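Local coordinates for transcriptional regulatory protein FIXJ (Sinorhizobium meliloti, PDB 1DBW) that acts, once activated by FixL, as a transcription activator that switches on the nitrogen-fixation genes nifA and fixK, this chain being its receiver domain, at residues A[31-34]-A[38-41]; A[5-10]-A[40-45]. The protein carries 2 engineered substitutions. One frame throughout, in Å; residues are numbered along the deposited sequence.

Interaction 1. Residues A[31-34]-A[38-41]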
loop_
_atom_site.group_PDB
_atom_site.type_symbol
_atom_site.label_atom_id
_atom_site.label_comp_id
_atom_site.label_asym_id
_atom_site.label_seq_id
_atom_site.Cartn_x
_atom_site.Cartn_y
_atom_site.Cartn_z
ATOM N N LYS A 31 4.139 -8.442 -4.614
ATOM C CA LYS A 31 5.298 -8.769 -3.761
ATOM C C LYS A 31 4.892 -8.399 -2.339
ATOM O O LYS A 31 4.471 -7.261 -2.094
ATOM C CB LYS A 31 6.487 -7.939 -4.184
ATOM C CG LYS A 31 7.787 -8.334 -3.444
ATOM C CD LYS A 31 8.966 -7.432 -3.894
ATOM C CE LYS A 31 10.223 -7.699 -3.077
ATOM N NZ LYS A 31 10.952 -8.945 -3.509
ATOM N N MET A 32 5.056 -9.357 -1.424
ATOM C CA MET A 32 4.705 -9.178 -0.013
ATOM C C MET A 32 5.963 -8.852 0.750
ATOM O O MET A 32 6.957 -9.575 0.666
ATOM C CB MET A 32 4.158 -10.481 0.564
ATOM C CG MET A 32 2.712 -10.451 0.970
ATOM S SD MET A 32 2.154 -12.104 1.432
ATOM C CE MET A 32 3.283 -12.495 2.786
ATOM N N HIS A 33 5.905 -7.797 1.544
ATOM C CA HIS A 33 7.057 -7.395 2.348
ATOM C C HIS A 33 6.687 -7.706 3.780
ATOM O O HIS A 33 5.609 -7.353 4.219
ATOM C CB HIS A 33 7.314 -5.898 2.176
ATOM C CG HIS A 33 7.665 -5.524 0.771
ATOM N ND1 HIS A 33 8.969 -5.495 0.310
ATOM C CD2 HIS A 33 6.877 -5.249 -0.297
ATOM C CE1 HIS A 33 8.964 -5.213 -0.985
ATOM N NE2 HIS A 33 7.710 -5.062 -1.375
ATOM N N GLN A 34 7.607 -8.330 4.500
ATOM C CA GLN A 34 7.365 -8.728 5.890
ATOM C C GLN A 34 7.190 -7.575 6.863
ATOM O O GLN A 34 6.590 -7.748 7.919
ATOM C CB GLN A 34 8.467 -9.652 6.361
ATOM N N ALA A 38 11.433 -3.433 5.986
ATOM C CA ALA A 38 11.888 -4.220 4.856
ATOM C C ALA A 38 11.526 -3.490 3.569
ATOM O O ALA A 38 12.345 -3.410 2.648
ATOM C CB ALA A 38 11.245 -5.603 4.879
ATOM N N PHE A 39 10.314 -2.940 3.518
ATOM C CA PHE A 39 9.919 -2.236 2.309
ATOM C C PHE A 39 10.746 -0.981 2.072
ATOM O O PHE A 39 11.160 -0.711 0.937
ATOM C CB PHE A 39 8.428 -1.914 2.272
ATOM C CG PHE A 39 8.030 -1.141 1.051
ATOM C CD1 PHE A 39 7.962 -1.781 -0.185
ATOM C CD2 PHE A 39 7.834 0.223 1.110
ATOM C CE1 PHE A 39 7.727 -1.072 -1.330
ATOM C CE2 PHE A 39 7.598 0.946 -0.032
ATOM C CZ PHE A 39 7.547 0.298 -1.260
ATOM N N LEU A 40 10.989 -0.208 3.128
ATOM C CA LEU A 40 11.796 0.996 2.992
ATOM C C LEU A 40 13.203 0.677 2.471
ATOM O O LEU A 40 13.777 1.447 1.719
ATOM C CB LEU A 40 11.887 1.708 4.342
ATOM C CG LEU A 40 10.738 2.652 4.649
ATOM C CD1 LEU A 40 10.732 2.941 6.133
ATOM C CD2 LEU A 40 10.915 3.952 3.860
ATOM N N ALA A 41 13.758 -0.464 2.878
ATOM C CA ALA A 41 15.085 -0.858 2.443
ATOM C C ALA A 41 15.089 -1.219 0.962
ATOM O O ALA A 41 16.065 -0.958 0.236
ATOM C CB ALA A 41 15.607 -2.034 3.301
#
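His33, late in strand 29-33, turns its imidazole across a tight strand-to-helix connection to meet Phe39, the residue that carries most of the contact from 38-41. Ala38, the residue before it, points its methyl toward the strand but stays just short of contact, Ala38 CB lying 4.6 Å from Gln34 N; its own backbone N is bonded to Ser35 OG. Phe39 follows, with CG anti to the backbone N (chi1 178°), which drops the phenyl beside the imidazole and directs its CD1 edge at one imidazole face. The pair is T-shaped, planes at 81° and centroids 4.9 Å apart. Phe39 CD1 stands over the centre of the His33 ring, and its nearest atom there is His33 NE2 at 3.5 Å. The benzylic carbon joins on the same ring as a CH-pi contact, Phe39 CB lying 4.3 Å from the His33 centroid. Phe39 therefore covers one face of the imidazole with a CH edge and a methylene, while NE2 of the ring is satisfied from the neighbouring strand: His33 NE2 is hydrogen-bonded to His7 ND1, which helps to hold the imidazole in this rotation. With an alanine here, the CD1 edge of Phe39 would probably lose its aromatic face and His7 ND1 its partner. Leu40 turns instead to Leu65, Asn68 and Leu69 of helix 62-71. The contact thus sits beside the outermost strand 29-33 of the parallel sheet of the receiver domain, where helix 36-42 begins to fold back over it: Phe39 is wedged between His33, Val9 of strand 5-10 and Leu69 of helix 62-71, while Met32 meets helix 13-25.

Interaction 2. Residues A[5-10]-A[40-45]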
loop_
_atom_site.group_PDB
_atom_site.type_symbol
_atom_site.label_atom_id
_atom_site.label_comp_id
_atom_site.label_asym_id
_atom_site.label_seq_id
_atom_site.Cartn_x
_atom_site.Cartn_y
_atom_site.Cartn_z
ATOM N N THR A 5 4.105 -3.681 -10.411
ATOM C CA THR A 5 4.024 -4.596 -9.294
ATOM C C THR A 5 3.350 -3.943 -8.110
ATOM O O THR A 5 3.555 -2.748 -7.884
ATOM C CB THR A 5 5.458 -5.014 -8.862
ATOM O OG1 THR A 5 6.082 -5.686 -9.974
ATOM C CG2 THR A 5 5.425 -5.987 -7.666
ATOM N N VAL A 6 2.472 -4.702 -7.450
ATOM C CA VAL A 6 1.800 -4.202 -6.248
ATOM C C VAL A 6 2.644 -4.702 -5.061
ATOM O O VAL A 6 2.761 -5.900 -4.854
ATOM C CB VAL A 6 0.366 -4.772 -6.087
ATOM C CG1 VAL A 6 -0.302 -4.115 -4.839
ATOM C CG2 VAL A 6 -0.468 -4.492 -7.320
ATOM N N HIS A 7 3.113 -3.761 -4.229
ATOM C CA HIS A 7 3.956 -4.092 -3.076
ATOM C C HIS A 7 3.096 -4.001 -1.857
ATOM O O HIS A 7 2.594 -2.915 -1.594
ATOM C CB HIS A 7 5.110 -3.079 -3.003
ATOM C CG HIS A 7 6.098 -3.268 -4.114
ATOM N ND1 HIS A 7 7.123 -4.190 -4.030
ATOM C CD2 HIS A 7 6.160 -2.742 -5.363
ATOM C CE1 HIS A 7 7.764 -4.237 -5.181
ATOM N NE2 HIS A 7 7.200 -3.372 -6.012
ATOM N N ILE A 8 2.865 -5.147 -1.191
ATOM C CA ILE A 8 1.984 -5.172 -0.030
ATOM C C ILE A 8 2.791 -5.213 1.247
ATOM O O ILE A 8 3.621 -6.094 1.456
ATOM C CB ILE A 8 1.065 -6.374 -0.035
ATOM C CG1 ILE A 8 0.327 -6.510 -1.389
ATOM C CG2 ILE A 8 0.074 -6.248 1.111
ATOM C CD1 ILE A 8 -0.723 -5.491 -1.593
ATOM N N VAL A 9 2.521 -4.260 2.123
ATOM C CA VAL A 9 3.251 -4.192 3.374
ATOM C C VAL A 9 2.163 -4.377 4.419
ATOM O O VAL A 9 1.284 -3.552 4.544
ATOM C CB VAL A 9 3.988 -2.813 3.508
ATOM C CG1 VAL A 9 4.830 -2.771 4.755
ATOM C CG2 VAL A 9 4.905 -2.615 2.341
ATOM N N ASP A 10 2.114 -5.555 5.026
ATOM C CA ASP A 10 1.074 -5.816 6.033
ATOM C C ASP A 10 1.691 -6.449 7.273
ATOM O O ASP A 10 2.435 -7.430 7.182
ATOM C CB ASP A 10 -0.030 -6.704 5.439
ATOM C CG ASP A 10 -1.323 -6.721 6.274
ATOM O OD1 ASP A 10 -1.302 -6.469 7.505
ATOM O OD2 ASP A 10 -2.382 -7.002 5.677
ATOM N N LEU A 40 10.989 -0.208 3.128
ATOM C CA LEU A 40 11.796 0.996 2.992
ATOM C C LEU A 40 13.203 0.677 2.471
ATOM O O LEU A 40 13.777 1.447 1.719
ATOM C CB LEU A 40 11.887 1.708 4.342
ATOM C CG LEU A 40 10.738 2.652 4.649
ATOM C CD1 LEU A 40 10.732 2.941 6.133
ATOM C CD2 LEU A 40 10.915 3.952 3.860
ATOM N N ALA A 41 13.758 -0.464 2.878
ATOM C CA ALA A 41 15.085 -0.858 2.443
ATOM C C ALA A 41 15.089 -1.219 0.962
ATOM O O ALA A 41 16.065 -0.958 0.236
ATOM C CB ALA A 41 15.607 -2.034 3.301
ATOM N N PHE A 42 13.969 -1.768 0.510
ATOM C CA PHE A 42 13.801 -2.171 -0.880
ATOM C C PHE A 42 13.334 -1.032 -1.798
ATOM O O PHE A 42 13.651 -1.024 -2.989
ATOM C CB PHE A 42 12.749 -3.308 -0.940
ATOM C CG PHE A 42 12.593 -3.934 -2.302
ATOM C CD1 PHE A 42 13.509 -4.884 -2.737
ATOM C CD2 PHE A 42 11.569 -3.529 -3.166
ATOM C CE1 PHE A 42 13.431 -5.428 -4.014
ATOM C CE2 PHE A 42 11.475 -4.067 -4.454
ATOM C CZ PHE A 42 12.411 -5.017 -4.876
ATOM N N ALA A 43 12.686 -0.027 -1.234
ATOM C CA ALA A 43 12.081 1.043 -2.017
ATOM C C ALA A 43 12.909 1.691 -3.123
ATOM O O ALA A 43 12.364 1.949 -4.186
ATOM C CB ALA A 43 11.444 2.108 -1.113
ATOM N N PRO A 44 14.188 1.997 -2.872
ATOM C CA PRO A 44 14.978 2.629 -3.933
ATOM C C PRO A 44 15.127 1.760 -5.165
ATOM O O PRO A 44 15.379 2.300 -6.224
ATOM C CB PRO A 44 16.325 2.880 -3.264
ATOM C CG PRO A 44 15.956 3.079 -1.814
ATOM C CD PRO A 44 14.960 1.943 -1.618
ATOM N N ASP A 45 14.925 0.449 -5.015
ATOM C CA ASP A 45 15.041 -0.489 -6.138
ATOM C C ASP A 45 13.736 -0.675 -6.894
ATOM O O ASP A 45 13.734 -1.273 -7.975
ATOM C CB ASP A 45 15.563 -1.834 -5.659
ATOM C CG ASP A 45 17.038 -1.785 -5.334
ATOM O OD1 ASP A 45 17.814 -1.336 -6.207
ATOM O OD2 ASP A 45 17.411 -2.154 -4.206
#
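The rings of His7 and Phe42 meet obliquely, through one close pair of atoms, His7 CE1 and Phe42 CE2 at 3.8 Å. Their planes are inclined at 39° and the centroids lie 5.9 Å apart, a meeting that is neither a stack nor a T-shaped pair, while the two side chains run at about a right angle to each other. CG of Phe42 is anti to the backbone N (chi1 -173°), which carries the phenyl toward strand 5-10. Helix 36-42 belongs to the crossover joining strands 29-33 and 49-54 of the doubly wound CheY-like receiver fold, so it passes over strand 5-10, which lies between them. His7 is buried on the side facing that helix; Thr5 CG2 lies over one face of the His7 ring, 3.5 Å above the plane and displaced toward the rim. The bond of His7 ND1 to His33 helps to hold the ring while CE1 meets the phenyl. Phe42, less deeply covered, also forms a cation-pi contact with Lys31. Beyond it the chain tightens into a 3-10 turn, with Asp45 N bonded to Phe42 O at 2.8 Å.

In the fold
Along the chain the order is strand 5-10, strand 29-33, then helix 36-42, and both interactions end on that helix, sharing Leu40 and Ala41, with centres about 5 Å apart. Strands 29-33 and 5-10 are parallel neighbours, tied by Lys31 O to Ile8 N at 2.8 Å and His33 N to Ile8 O at 2.9 Å. Packing of Phe39 CB on Val9 CG2 and of Lys31 CD on His7 CE1 bridges the two. Interactions 1 and 2 thus form one continuous patch seating helix 36-42 on that edge of the sheet. The patch lies near the magnesium site, the side chain of His33 being about 8 Å from that of Asp10; Asp54 of that site is the predicted phosphorylation residue.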